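Long-range contacts in putative glucoamylase (Bacteroides uniformis, PDB 4GL3), which probably hydrolyses glycosidic bonds in glucose-containing saccharides as a glucoamylase-like glycoside hydrolase: residues Glu17-Val22 and Glu342-Phe347; Phe59-Ile64 and Glu80-Ile85; Ser116-Gly121 and Pro180-Ala185; Gly170-Tyr175 and Glu213-Lys218; Glu231-Lys236 and Thr279-Ala284. All blocks are in the same frame, centred on the assembly; numbering follows the deposited sequence.

Contact 1: Glu17-Val22 and Glu342-Phe347; sequences ELMTLV and EAMRYF
Three side chains of helix 15-27 converge on the selenium of Met344, a selenomethionine. Leu18 CG lies 3.9 Å from Met344 SE and slides past that chain in the opposite direction. Met19 CG, 4.1 Å from Met344 SE, crosses it at about a right angle, while Val22 CG2 meets Met344 SE at 4.1 Å from one turn further along. Leu18 also reaches Arg345: its CD2 stands 3.9 Å from Arg345 CA and lies over one face of the guanidinium, toward the rim. A bend at chi3 (-66°) folds the arginine back over this methyl, and its nitrogens are held by salt bridges from NH1 to Glu349 and from NH2 to Asp15. Further out, Leu330 and Ile333 also touch Met344, and Ile384 and Ile388 of helix 378-393 back Val22. The short helical segments pass 11.0 Å apart at 68°, a steep crossing whose core is apolar, with the Arg345-Asp15 salt bridge at its margin, consistent with the (alpha/alpha)6 toroid of six-hairpin glycosidases.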
# COMPACT_ATOMS: atom_id res chain seq x y z
N GLU A 17 19.08 -8.39 12.13
CA GLU A 17 19.69 -8.97 10.92
C GLU A 17 18.68 -9.54 9.91
O GLU A 17 18.80 -9.34 8.69
CB GLU A 17 20.69 -10.07 11.31
CG GLU A 17 21.92 -9.51 11.96
CD GLU A 17 22.82 -10.58 12.57
OE1 GLU A 17 22.36 -11.72 12.87
OE2 GLU A 17 24.00 -10.26 12.79
N LEU A 18 17.69 -10.24 10.45
CA LEU A 18 16.62 -10.81 9.66
C LEU A 18 15.83 -9.71 8.98
O LEU A 18 15.57 -9.80 7.78
CB LEU A 18 15.70 -11.68 10.53
CG LEU A 18 14.59 -12.44 9.81
CD1 LEU A 18 15.19 -13.33 8.71
CD2 LEU A 18 13.75 -13.23 10.83
N MSE A 19 15.45 -8.67 9.73
CA MSE A 19 14.68 -7.57 9.16
C MSE A 19 15.44 -6.90 8.05
O MSE A 19 14.88 -6.64 7.01
CB MSE A 19 14.27 -6.55 10.21
CG MSE A 19 13.17 -7.06 11.12
SE MSE A 19 12.42 -5.71 12.32
CE MSE A 19 13.86 -5.66 13.62
N THR A 20 16.72 -6.64 8.28
CA THR A 20 17.57 -5.97 7.33
C THR A 20 17.73 -6.83 6.07
O THR A 20 17.62 -6.30 4.98
CB THR A 20 18.94 -5.66 7.92
OG1 THR A 20 18.76 -4.74 9.01
CG2 THR A 20 19.90 -5.05 6.84
N LEU A 21 17.94 -8.13 6.23
CA LEU A 21 18.02 -9.01 5.05
C LEU A 21 16.69 -9.00 4.27
O LEU A 21 16.70 -8.90 3.03
CB LEU A 21 18.41 -10.44 5.43
CG LEU A 21 18.51 -11.45 4.27
CD1 LEU A 21 19.62 -11.02 3.32
CD2 LEU A 21 18.78 -12.87 4.78
N VAL A 22 15.56 -9.05 4.96
CA VAL A 22 14.27 -9.06 4.27
C VAL A 22 14.08 -7.75 3.47
O VAL A 22 13.71 -7.75 2.29
CB VAL A 22 13.11 -9.34 5.25
CG1 VAL A 22 11.73 -9.08 4.62
CG2 VAL A 22 13.25 -10.78 5.76
N GLU A 342 7.69 -13.68 14.51
CA GLU A 342 7.60 -15.14 14.64
C GLU A 342 7.31 -15.77 13.24
O GLU A 342 7.93 -16.77 12.84
CB GLU A 342 6.49 -15.49 15.64
CG GLU A 342 6.33 -16.95 15.98
CD GLU A 342 5.45 -17.17 17.21
OE1 GLU A 342 4.70 -16.25 17.63
OE2 GLU A 342 5.51 -18.28 17.79
N ALA A 343 6.39 -15.16 12.50
CA ALA A 343 6.02 -15.62 11.16
C ALA A 343 7.19 -15.41 10.20
O ALA A 343 7.50 -16.28 9.40
CB ALA A 343 4.77 -14.86 10.67
N MSE A 344 7.85 -14.26 10.32
CA MSE A 344 9.01 -13.94 9.49
C MSE A 344 10.09 -15.00 9.63
O MSE A 344 10.66 -15.47 8.64
CB MSE A 344 9.58 -12.58 9.85
CG MSE A 344 10.53 -12.00 8.79
SE MSE A 344 11.36 -10.29 9.35
CE MSE A 344 9.77 -9.20 9.50
N ARG A 345 10.39 -15.38 10.86
CA ARG A 345 11.47 -16.32 11.11
C ARG A 345 11.09 -17.71 10.60
O ARG A 345 11.95 -18.43 10.09
CB ARG A 345 11.85 -16.36 12.60
CG ARG A 345 13.11 -17.16 12.90
CD ARG A 345 13.58 -16.94 14.34
NE ARG A 345 14.02 -15.56 14.55
CZ ARG A 345 15.23 -15.09 14.24
NH1 ARG A 345 16.15 -15.89 13.70
NH2 ARG A 345 15.51 -13.81 14.48
N TYR A 346 9.82 -18.08 10.74
CA TYR A 346 9.33 -19.37 10.25
C TYR A 346 9.42 -19.43 8.71
O TYR A 346 9.88 -20.43 8.14
CB TYR A 346 7.90 -19.63 10.74
CG TYR A 346 7.27 -20.88 10.15
CD1 TYR A 346 7.63 -22.16 10.59
CD2 TYR A 346 6.32 -20.79 9.13
CE1 TYR A 346 7.04 -23.29 10.05
CE2 TYR A 346 5.75 -21.91 8.58
CZ TYR A 346 6.12 -23.14 9.03
OH TYR A 346 5.53 -24.22 8.46
N PHE A 347 9.02 -18.33 8.06
CA PHE A 347 9.03 -18.26 6.61
C PHE A 347 10.45 -18.37 6.09
O PHE A 347 10.68 -19.00 5.07
CB PHE A 347 8.41 -16.95 6.09
CG PHE A 347 6.95 -16.75 6.41
CD1 PHE A 347 6.10 -17.81 6.66
CD2 PHE A 347 6.43 -15.47 6.42
CE1 PHE A 347 4.76 -17.58 6.94
CE2 PHE A 347 5.10 -15.24 6.69
CZ PHE A 347 4.26 -16.30 6.95

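Contact 2: Phe59-Ile64 and Glu80-Ile85; sequences FGVMAI and ERMLKI
Val61 meets Met82 first: its CG1 sits 3.8 Å from Met82 SE, the two side chains crossing at about a right angle. Met82, a selenomethionine, is curled at both chi2 (66°) and chi3 (46°), which turns its methyl back toward the facing helix and sets CE 3.8 Å from the backbone Val61 O. The other branch of Val61 makes a looser touch, CG2 to Ile85 CG2 at 4.2 Å. One turn later Ile64 points its CB toward the partner helix and divides its work between two branches. Ile64 CG2 packs 3.9 Å from Met82 CE, whereas Ile64 CD1 meets Ile85 CD1 tip to tip at 3.7 Å and lies 3.8 Å from Arg81 CG. Arg81 thus gives only its aliphatic stem to this apolar seam; its guanidinium turns to Trp31, with a cation-pi contact to the ring and a hydrogen bond from NH1 to the backbone O. Helices 54-69 and 75-90 follow each other as an antiparallel hairpin, their segments 10.8 Å apart and inclined by 161°. Ala137 of helix 124-140 touches both Val61 and Met82, Ile151 of helix 146-161 covers Met82 as well, and helix 378-393 packs on Met62 and Ala63.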
# COMPACT_ATOMS: atom_id res chain seq x y z
N PHE A 59 4.61 2.59 -3.92
CA PHE A 59 5.29 1.87 -2.81
C PHE A 59 6.80 1.86 -3.06
O PHE A 59 7.60 1.98 -2.12
CB PHE A 59 4.76 0.45 -2.67
CG PHE A 59 3.28 0.35 -2.39
CD1 PHE A 59 2.54 1.43 -1.91
CD2 PHE A 59 2.62 -0.86 -2.59
CE1 PHE A 59 1.19 1.31 -1.66
CE2 PHE A 59 1.28 -0.99 -2.32
CZ PHE A 59 0.56 0.10 -1.86
N GLY A 60 7.16 1.70 -4.32
CA GLY A 60 8.55 1.70 -4.77
C GLY A 60 9.26 3.01 -4.41
O GLY A 60 10.40 2.99 -3.96
N VAL A 61 8.59 4.13 -4.63
CA VAL A 61 9.09 5.44 -4.23
C VAL A 61 9.44 5.45 -2.74
O VAL A 61 10.50 5.91 -2.34
CB VAL A 61 8.08 6.53 -4.62
CG1 VAL A 61 8.31 7.85 -3.86
CG2 VAL A 61 8.12 6.73 -6.14
N MSE A 62 8.55 4.93 -1.91
CA MSE A 62 8.83 4.84 -0.48
C MSE A 62 9.98 3.86 -0.19
O MSE A 62 10.80 4.13 0.68
CB MSE A 62 7.57 4.47 0.29
CG MSE A 62 6.52 5.58 0.21
SE MSE A 62 4.82 5.30 1.11
CE MSE A 62 3.69 4.58 -0.32
N ALA A 63 10.04 2.75 -0.93
CA ALA A 63 11.13 1.79 -0.82
C ALA A 63 12.48 2.44 -1.15
O ALA A 63 13.50 2.14 -0.50
CB ALA A 63 10.89 0.57 -1.71
N ILE A 64 12.52 3.34 -2.13
CA ILE A 64 13.76 4.03 -2.43
C ILE A 64 14.26 4.86 -1.21
O ILE A 64 15.45 4.83 -0.87
CB ILE A 64 13.66 4.90 -3.68
CG1 ILE A 64 13.56 3.99 -4.90
CG2 ILE A 64 14.87 5.84 -3.81
CD1 ILE A 64 12.97 4.68 -6.11
N GLU A 80 18.82 10.44 -8.00
CA GLU A 80 18.89 10.31 -9.45
C GLU A 80 17.72 9.48 -9.97
O GLU A 80 17.01 9.89 -10.92
CB GLU A 80 20.24 9.70 -9.87
CG GLU A 80 20.38 9.44 -11.37
CD GLU A 80 21.73 8.83 -11.69
OE1 GLU A 80 22.18 7.90 -10.96
OE2 GLU A 80 22.35 9.31 -12.65
N ARG A 81 17.49 8.33 -9.32
CA ARG A 81 16.35 7.48 -9.66
C ARG A 81 15.01 8.21 -9.46
O ARG A 81 14.13 8.15 -10.31
CB ARG A 81 16.36 6.20 -8.80
CG ARG A 81 15.25 5.17 -9.10
CD ARG A 81 15.32 4.60 -10.51
NE ARG A 81 16.57 3.89 -10.75
CZ ARG A 81 16.75 2.58 -10.56
NH1 ARG A 81 15.77 1.79 -10.16
NH2 ARG A 81 17.91 2.05 -10.82
N MSE A 82 14.84 8.86 -8.32
CA MSE A 82 13.63 9.59 -8.02
C MSE A 82 13.34 10.67 -9.09
O MSE A 82 12.18 10.82 -9.52
CB MSE A 82 13.73 10.25 -6.64
CG MSE A 82 12.43 10.89 -6.16
SE MSE A 82 10.99 9.64 -5.83
CE MSE A 82 12.04 8.34 -4.84
N LEU A 83 14.35 11.41 -9.49
CA LEU A 83 14.20 12.39 -10.56
C LEU A 83 13.74 11.71 -11.86
O LEU A 83 12.84 12.24 -12.52
CB LEU A 83 15.47 13.26 -10.77
CG LEU A 83 15.38 14.41 -11.82
CD1 LEU A 83 14.20 15.33 -11.53
CD2 LEU A 83 16.69 15.20 -11.90
N LYS A 84 14.31 10.56 -12.22
CA LYS A 84 13.87 9.82 -13.39
C LYS A 84 12.35 9.49 -13.29
O LYS A 84 11.60 9.68 -14.25
CB LYS A 84 14.70 8.54 -13.62
CG LYS A 84 14.30 7.69 -14.85
CD LYS A 84 15.40 6.71 -15.28
CE LYS A 84 15.42 5.51 -14.35
NZ LYS A 84 16.51 4.49 -14.61
N ILE A 85 11.92 9.02 -12.13
CA ILE A 85 10.57 8.63 -11.90
C ILE A 85 9.61 9.79 -12.05
O ILE A 85 8.63 9.68 -12.79
CB ILE A 85 10.37 7.97 -10.51
CG1 ILE A 85 11.01 6.58 -10.48
CG2 ILE A 85 8.88 7.84 -10.16
CD1 ILE A 85 11.23 6.01 -9.05

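Contact 3: Ser116-Gly121 and Pro180-Ala185; sequences SRKDDG and PNNGWA
Asn182 lies across the side chain of Lys118, and following it outward gives a large part of the contact. Its CB stands 4.0 Å from the backbone Lys118 O. The next atom, CG, is 3.9 Å from Lys118 CA, and there the amide divides: Asn182 OD1 lies 4.0 Å from Lys118 CG, while Asn182 ND2 lies 3.4 Å from Lys118 CA. The same ND2 gives a weak hydrogen bond to Asp120 OD1, 3.4 Å long and bent to 141° at the hydrogen, with amide and carboxylate planes 35° apart. The stronger partner of Asp120 OD1 is Ser179 OG, which is itself hydrogen-bonded to the backbone N of Asn181 and of Asn182; this serine therefore ties the carboxylate to the backbone of the facing loop. Past the asparagine, the extended Lys118 chain brings CD to 4.0 Å from Ala185 CB. Ala185 closes a type II' turn that begins at Asn182, with Gly183 at its positive-phi position. At the far end Gly121 CA approaches Pro180 CD at 4.2 Å. This surface contact joins the loop between strands 112-113 and 122-123 to the one leading from strand 177-178 toward helix 197-205, where the Trp184 ring meets those of Trp178 and Phe166.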
# COMPACT_ATOMS: atom_id res chain seq x y z
N SER A 116 -9.15 -3.38 -17.48
CA SER A 116 -10.25 -4.16 -18.01
C SER A 116 -10.90 -3.34 -19.13
O SER A 116 -10.49 -2.22 -19.42
CB SER A 116 -11.25 -4.47 -16.89
OG SER A 116 -11.88 -3.28 -16.47
N ARG A 117 -11.90 -3.91 -19.76
CA ARG A 117 -12.51 -3.30 -20.94
C ARG A 117 -12.91 -1.84 -20.79
O ARG A 117 -12.62 -1.04 -21.66
CB ARG A 117 -13.67 -4.15 -21.40
CG ARG A 117 -14.30 -3.70 -22.74
CD ARG A 117 -15.15 -4.81 -23.31
NE ARG A 117 -15.77 -4.41 -24.59
CZ ARG A 117 -17.05 -4.14 -24.80
NH1 ARG A 117 -17.94 -4.23 -23.81
NH2 ARG A 117 -17.46 -3.83 -26.02
N LYS A 118 -13.59 -1.50 -19.69
CA LYS A 118 -14.04 -0.14 -19.46
C LYS A 118 -13.15 0.64 -18.47
O LYS A 118 -13.42 1.79 -18.17
CB LYS A 118 -15.47 -0.19 -18.95
CG LYS A 118 -16.48 -0.79 -19.93
CD LYS A 118 -17.89 -0.35 -19.61
CE LYS A 118 -18.90 -0.97 -20.58
NZ LYS A 118 -20.31 -0.63 -20.25
N ASP A 119 -12.09 -0.01 -17.95
CA ASP A 119 -11.12 0.62 -17.00
C ASP A 119 -9.84 0.95 -17.76
O ASP A 119 -8.82 0.25 -17.67
CB ASP A 119 -10.83 -0.33 -15.83
CG ASP A 119 -9.92 0.27 -14.75
OD1 ASP A 119 -9.50 1.46 -14.83
OD2 ASP A 119 -9.69 -0.50 -13.77
N ASP A 120 -9.90 2.05 -18.50
CA ASP A 120 -8.83 2.44 -19.40
C ASP A 120 -8.48 3.90 -19.29
O ASP A 120 -7.96 4.50 -20.25
CB ASP A 120 -9.26 2.13 -20.86
CG ASP A 120 -10.51 2.95 -21.32
OD1 ASP A 120 -11.15 3.62 -20.46
OD2 ASP A 120 -10.79 2.92 -22.55
N GLY A 121 -8.82 4.50 -18.16
CA GLY A 121 -8.50 5.87 -17.86
C GLY A 121 -7.88 6.01 -16.48
O GLY A 121 -7.09 5.19 -16.08
N PRO A 180 -11.94 8.55 -20.66
CA PRO A 180 -12.32 9.35 -21.81
C PRO A 180 -13.23 8.60 -22.76
O PRO A 180 -13.97 9.25 -23.51
CB PRO A 180 -10.98 9.66 -22.48
CG PRO A 180 -10.04 8.59 -22.03
CD PRO A 180 -10.50 8.23 -20.65
N ASN A 181 -13.20 7.27 -22.72
CA ASN A 181 -13.96 6.44 -23.66
C ASN A 181 -15.27 5.89 -23.05
O ASN A 181 -16.20 5.60 -23.76
CB ASN A 181 -13.11 5.24 -24.16
CG ASN A 181 -11.84 5.69 -24.86
OD1 ASN A 181 -10.75 5.23 -24.53
ND2 ASN A 181 -11.98 6.60 -25.76
N ASN A 182 -15.30 5.76 -21.72
CA ASN A 182 -16.45 5.15 -21.03
C ASN A 182 -17.02 6.02 -19.93
O ASN A 182 -17.88 5.58 -19.18
CB ASN A 182 -15.95 3.82 -20.44
CG ASN A 182 -15.46 2.88 -21.51
OD1 ASN A 182 -16.25 2.43 -22.36
ND2 ASN A 182 -14.19 2.61 -21.53
N GLY A 183 -16.51 7.25 -19.81
CA GLY A 183 -16.99 8.19 -18.82
C GLY A 183 -17.02 7.58 -17.43
O GLY A 183 -16.02 7.03 -16.97
N TRP A 184 -18.19 7.64 -16.79
CA TRP A 184 -18.41 7.12 -15.43
C TRP A 184 -18.96 5.71 -15.40
O TRP A 184 -19.51 5.27 -14.35
CB TRP A 184 -19.37 8.08 -14.67
CG TRP A 184 -18.84 9.50 -14.62
CD1 TRP A 184 -19.28 10.57 -15.37
CD2 TRP A 184 -17.78 9.99 -13.82
NE1 TRP A 184 -18.52 11.69 -15.09
CE2 TRP A 184 -17.60 11.36 -14.15
CE3 TRP A 184 -16.93 9.41 -12.89
CZ2 TRP A 184 -16.64 12.16 -13.54
CZ3 TRP A 184 -15.98 10.19 -12.28
CH2 TRP A 184 -15.83 11.55 -12.62
N ALA A 185 -18.84 4.96 -16.49
CA ALA A 185 -19.48 3.63 -16.57
C ALA A 185 -18.98 2.62 -15.49
O ALA A 185 -19.71 1.73 -15.14
CB ALA A 185 -19.32 3.02 -17.95

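Contact 4: Gly170-Tyr175 and Glu213-Lys218; sequences GQDVMY and ESVYHK
Two first torsions bring Ser214 and Asp172 together: OG of Ser214 sits between its backbone N and carbonyl carbon (chi1 66°), and CG of Asp172 is anti to its own carbonyl carbon (chi1 -73°). Ser214 OG then donates to Asp172 OD1 over 2.7 Å, approaching from above the carboxylate, 52° out of its plane. The other oxygen, Asp172 OD2, lies 3.7 Å from Lys218 CD, the lysine running alongside in the same direction. Its NZ stays 4.6 Å from Asp172 OD2, so the opposite charges are near without touching. Beneath this polar rim the backbones come very close, with Asp172 CA 4.0 Å from Val215 CA. Val215 wedges into the bend of the loop, CG2 against Gln171 O and CG1 3.6 Å from Met174 CG. Tyr200 of helix 197-205 touches Val215 and bonds to Met174 N through its hydroxyl. The result is a loop folded against the short helix 213-220, which widens into a pi-type turn at 215-218: loop-on-helix packing with the Ser214-Asp172 hydrogen bond at its rim.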
# COMPACT_ATOMS: atom_id res chain seq x y z
N GLY A 170 -19.71 15.97 -8.33
CA GLY A 170 -20.55 16.93 -7.62
C GLY A 170 -21.42 16.29 -6.53
O GLY A 170 -22.29 16.95 -6.01
N GLN A 171 -21.18 15.01 -6.19
CA GLN A 171 -21.93 14.30 -5.17
C GLN A 171 -21.11 14.21 -3.86
O GLN A 171 -19.92 14.59 -3.83
CB GLN A 171 -22.19 12.86 -5.63
CG GLN A 171 -22.94 12.77 -6.95
CD GLN A 171 -23.03 11.35 -7.49
OE1 GLN A 171 -22.87 10.34 -6.76
NE2 GLN A 171 -23.30 11.26 -8.79
N ASP A 172 -21.72 13.64 -2.82
CA ASP A 172 -21.08 13.42 -1.53
C ASP A 172 -20.43 12.01 -1.41
O ASP A 172 -20.67 11.28 -0.45
CB ASP A 172 -22.11 13.64 -0.41
CG ASP A 172 -22.45 15.12 -0.21
OD1 ASP A 172 -21.53 15.94 -0.29
OD2 ASP A 172 -23.64 15.43 0.03
N VAL A 173 -19.56 11.68 -2.35
CA VAL A 173 -18.82 10.42 -2.34
C VAL A 173 -17.79 10.60 -3.47
O VAL A 173 -17.90 11.49 -4.32
CB VAL A 173 -19.77 9.23 -2.65
CG1 VAL A 173 -20.29 9.32 -4.07
CG2 VAL A 173 -19.12 7.88 -2.42
N MSE A 174 -16.77 9.75 -3.46
CA MSE A 174 -15.74 9.75 -4.52
C MSE A 174 -15.83 8.46 -5.31
O MSE A 174 -16.23 7.44 -4.75
CB MSE A 174 -14.31 9.93 -3.96
CG MSE A 174 -14.11 11.25 -3.24
SE MSE A 174 -12.38 11.34 -2.34
CE MSE A 174 -11.34 11.94 -3.88
N TYR A 175 -15.56 8.57 -6.62
CA TYR A 175 -15.60 7.47 -7.56
C TYR A 175 -14.17 7.06 -7.88
O TYR A 175 -13.27 7.90 -7.99
CB TYR A 175 -16.39 7.87 -8.84
CG TYR A 175 -17.87 7.94 -8.57
CD1 TYR A 175 -18.45 9.10 -8.00
CD2 TYR A 175 -18.70 6.84 -8.82
CE1 TYR A 175 -19.80 9.15 -7.71
CE2 TYR A 175 -20.05 6.86 -8.50
CZ TYR A 175 -20.61 8.02 -7.96
OH TYR A 175 -21.94 8.05 -7.63
N GLU A 213 -16.18 18.41 3.13
CA GLU A 213 -16.15 17.48 4.27
C GLU A 213 -17.24 16.45 4.19
O GLU A 213 -17.02 15.29 4.57
CB GLU A 213 -16.31 18.27 5.60
CG GLU A 213 -15.11 19.16 5.88
CD GLU A 213 -15.42 20.21 6.93
OE1 GLU A 213 -16.19 19.88 7.87
OE2 GLU A 213 -14.89 21.35 6.80
N SER A 214 -18.40 16.86 3.71
CA SER A 214 -19.54 15.97 3.60
C SER A 214 -19.27 14.77 2.64
O SER A 214 -19.92 13.71 2.76
CB SER A 214 -20.77 16.78 3.15
OG SER A 214 -20.50 17.24 1.80
N VAL A 215 -18.31 14.91 1.73
CA VAL A 215 -17.89 13.82 0.85
C VAL A 215 -17.31 12.68 1.70
O VAL A 215 -17.58 11.50 1.44
CB VAL A 215 -16.90 14.33 -0.25
CG1 VAL A 215 -16.19 13.21 -1.03
CG2 VAL A 215 -17.59 15.32 -1.22
N TYR A 216 -16.52 13.04 2.71
CA TYR A 216 -15.97 12.04 3.62
C TYR A 216 -17.08 11.45 4.52
O TYR A 216 -17.26 10.24 4.60
CB TYR A 216 -14.89 12.67 4.51
CG TYR A 216 -14.19 11.74 5.47
CD1 TYR A 216 -13.44 10.70 5.01
CD2 TYR A 216 -14.26 11.94 6.83
CE1 TYR A 216 -12.77 9.87 5.86
CE2 TYR A 216 -13.61 11.11 7.70
CZ TYR A 216 -12.86 10.08 7.22
OH TYR A 216 -12.19 9.23 8.09
N HIS A 217 -17.81 12.32 5.22
CA HIS A 217 -18.76 11.85 6.23
C HIS A 217 -19.97 11.09 5.66
O HIS A 217 -20.41 10.12 6.26
CB HIS A 217 -19.20 13.02 7.13
CG HIS A 217 -18.06 13.59 7.92
ND1 HIS A 217 -17.42 12.87 8.91
CD2 HIS A 217 -17.42 14.77 7.83
CE1 HIS A 217 -16.45 13.62 9.42
NE2 HIS A 217 -16.43 14.78 8.78
N LYS A 218 -20.47 11.49 4.49
CA LYS A 218 -21.59 10.77 3.84
C LYS A 218 -21.19 9.70 2.84
O LYS A 218 -21.90 8.74 2.66
CB LYS A 218 -22.50 11.76 3.12
CG LYS A 218 -23.18 12.71 4.06
CD LYS A 218 -24.07 13.64 3.25
CE LYS A 218 -25.07 14.39 4.09
NZ LYS A 218 -24.43 15.66 4.57

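Contact 5: Glu231-Lys236 and Thr279-Ala284; sequences EYYGIK and TLINRA
Ile281 of helix 271-288 fits into a beta hairpin as a knob into a shallow hollow. The hairpin turns through a type I' turn from Tyr232 to Ile235, and the paired backbone bonds between these two residues hold the hollow's shape. Each side-chain carbon of Ile281 beyond CB finds a wall: CG1 lies 3.8 Å from Ile235 CB, CG2 sits 3.9 Å from Tyr232 CB, and CD1 reaches in to 3.7 Å from the backbone Ile235 O. Going the other way, Ile235 slides past Ile281 and brings its CD1 to 3.9 Å from Leu280 CB, covering the preceding residue of the helix. The Tyr232 ring still brushes Ile281 CD1, but its hydroxyl end leads away to bond with Asn228 and Asn242. In Tyr233, at a left-handed backbone position of the turn (phi 50°), the CB points toward the helix and the ring spreads over Ala284, one turn beyond Ile281. Ala284 C stands over the centre of one ring face, and Ala284 CB comes to 3.6 Å from Tyr233 CG.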
# COMPACT_ATOMS: atom_id res chain seq x y z
N GLU A 231 -17.44 -8.35 18.03
CA GLU A 231 -16.33 -9.04 18.66
C GLU A 231 -16.00 -10.33 17.88
O GLU A 231 -16.88 -11.09 17.50
CB GLU A 231 -16.76 -9.37 20.09
CG GLU A 231 -15.63 -9.66 21.04
CD GLU A 231 -16.14 -9.79 22.46
OE1 GLU A 231 -16.51 -8.74 23.02
OE2 GLU A 231 -16.20 -10.93 22.99
N TYR A 232 -14.72 -10.56 17.63
CA TYR A 232 -14.25 -11.77 16.98
C TYR A 232 -13.11 -12.35 17.84
O TYR A 232 -12.13 -11.65 18.11
CB TYR A 232 -13.76 -11.44 15.58
CG TYR A 232 -14.74 -10.70 14.69
CD1 TYR A 232 -14.86 -9.30 14.74
CD2 TYR A 232 -15.55 -11.38 13.78
CE1 TYR A 232 -15.73 -8.60 13.93
CE2 TYR A 232 -16.44 -10.68 12.95
CZ TYR A 232 -16.53 -9.29 13.03
OH TYR A 232 -17.42 -8.56 12.22
N TYR A 233 -13.27 -13.59 18.29
CA TYR A 233 -12.27 -14.21 19.20
C TYR A 233 -11.96 -13.26 20.37
O TYR A 233 -10.80 -13.07 20.75
CB TYR A 233 -10.98 -14.58 18.44
CG TYR A 233 -11.22 -15.31 17.14
CD1 TYR A 233 -11.50 -16.70 17.12
CD2 TYR A 233 -11.22 -14.64 15.96
CE1 TYR A 233 -11.74 -17.36 15.92
CE2 TYR A 233 -11.46 -15.28 14.76
CZ TYR A 233 -11.73 -16.63 14.75
OH TYR A 233 -11.97 -17.21 13.55
N GLY A 234 -12.99 -12.64 20.93
CA GLY A 234 -12.81 -11.77 22.09
C GLY A 234 -12.24 -10.39 21.76
O GLY A 234 -12.00 -9.62 22.66
N ILE A 235 -12.04 -10.07 20.49
CA ILE A 235 -11.46 -8.76 20.10
C ILE A 235 -12.49 -7.87 19.37
O ILE A 235 -13.07 -8.27 18.36
CB ILE A 235 -10.20 -8.95 19.23
CG1 ILE A 235 -9.17 -9.86 19.97
CG2 ILE A 235 -9.57 -7.61 18.87
CD1 ILE A 235 -8.22 -10.64 19.06
N LYS A 236 -12.64 -6.64 19.85
CA LYS A 236 -13.58 -5.70 19.30
C LYS A 236 -12.94 -5.11 18.03
O LYS A 236 -11.81 -4.59 18.10
CB LYS A 236 -13.87 -4.61 20.34
CG LYS A 236 -15.19 -3.88 20.17
CD LYS A 236 -15.13 -2.40 20.59
CE LYS A 236 -14.56 -1.53 19.46
NZ LYS A 236 -14.40 -0.09 19.82
N THR A 279 -5.37 -7.04 12.66
CA THR A 279 -4.21 -7.96 12.65
C THR A 279 -4.39 -9.16 13.57
O THR A 279 -4.12 -10.30 13.19
CB THR A 279 -2.93 -7.18 12.98
OG1 THR A 279 -2.76 -6.12 12.02
CG2 THR A 279 -1.68 -8.10 13.05
N LEU A 280 -4.88 -8.92 14.78
CA LEU A 280 -4.94 -10.01 15.79
C LEU A 280 -6.10 -10.95 15.50
O LEU A 280 -6.01 -12.13 15.70
CB LEU A 280 -5.03 -9.45 17.21
CG LEU A 280 -3.73 -8.77 17.70
CD1 LEU A 280 -3.80 -8.43 19.18
CD2 LEU A 280 -2.54 -9.69 17.44
N ILE A 281 -7.19 -10.41 14.98
CA ILE A 281 -8.31 -11.23 14.51
C ILE A 281 -7.91 -12.15 13.33
O ILE A 281 -8.26 -13.33 13.32
CB ILE A 281 -9.52 -10.34 14.18
CG1 ILE A 281 -10.11 -9.77 15.48
CG2 ILE A 281 -10.55 -11.11 13.35
CD1 ILE A 281 -11.02 -8.54 15.24
N ASN A 282 -7.20 -11.60 12.34
CA ASN A 282 -6.71 -12.38 11.19
C ASN A 282 -5.81 -13.53 11.67
O ASN A 282 -5.98 -14.71 11.31
CB ASN A 282 -5.99 -11.39 10.24
CG ASN A 282 -5.74 -11.96 8.86
OD1 ASN A 282 -4.78 -12.72 8.68
ND2 ASN A 282 -6.55 -11.54 7.86
N ARG A 283 -4.90 -13.20 12.59
CA ARG A 283 -4.08 -14.20 13.24
C ARG A 283 -4.90 -15.22 14.02
O ARG A 283 -4.63 -16.42 13.93
CB ARG A 283 -3.03 -13.55 14.15
CG ARG A 283 -2.20 -14.55 14.92
CD ARG A 283 -1.19 -13.84 15.82
NE ARG A 283 -0.41 -14.76 16.65
CZ ARG A 283 -0.78 -15.17 17.86
NH1 ARG A 283 -1.93 -14.77 18.38
NH2 ARG A 283 -0.01 -15.98 18.56
N ALA A 284 -5.86 -14.76 14.83
CA ALA A 284 -6.68 -15.69 15.63
C ALA A 284 -7.46 -16.64 14.72
O ALA A 284 -7.60 -17.83 15.04
CB ALA A 284 -7.64 -14.95 16.60

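Contact 1 spans the longest sequence separation of the five, and the other four fall between its segments. Contacts 1 and 2 are both buried helix pairs, their centres 25 Å apart, and both are touched by helix 378-393. Contacts 3 and 4 interleave along the chain and meet in space, where Trp184 CZ3 packs 4.2 Å from Tyr175 CB; their centres are 21 Å apart. Both lie across the chain's centre from contact 1, each about 42 Å from it, centre to centre. Contact 5 comes within about 5 Å of contact 1 at the nearest atoms, yet does not touch it. A glycerol, probably from the crystallisation liquor, lies about 4 Å from the side chain of Arg345.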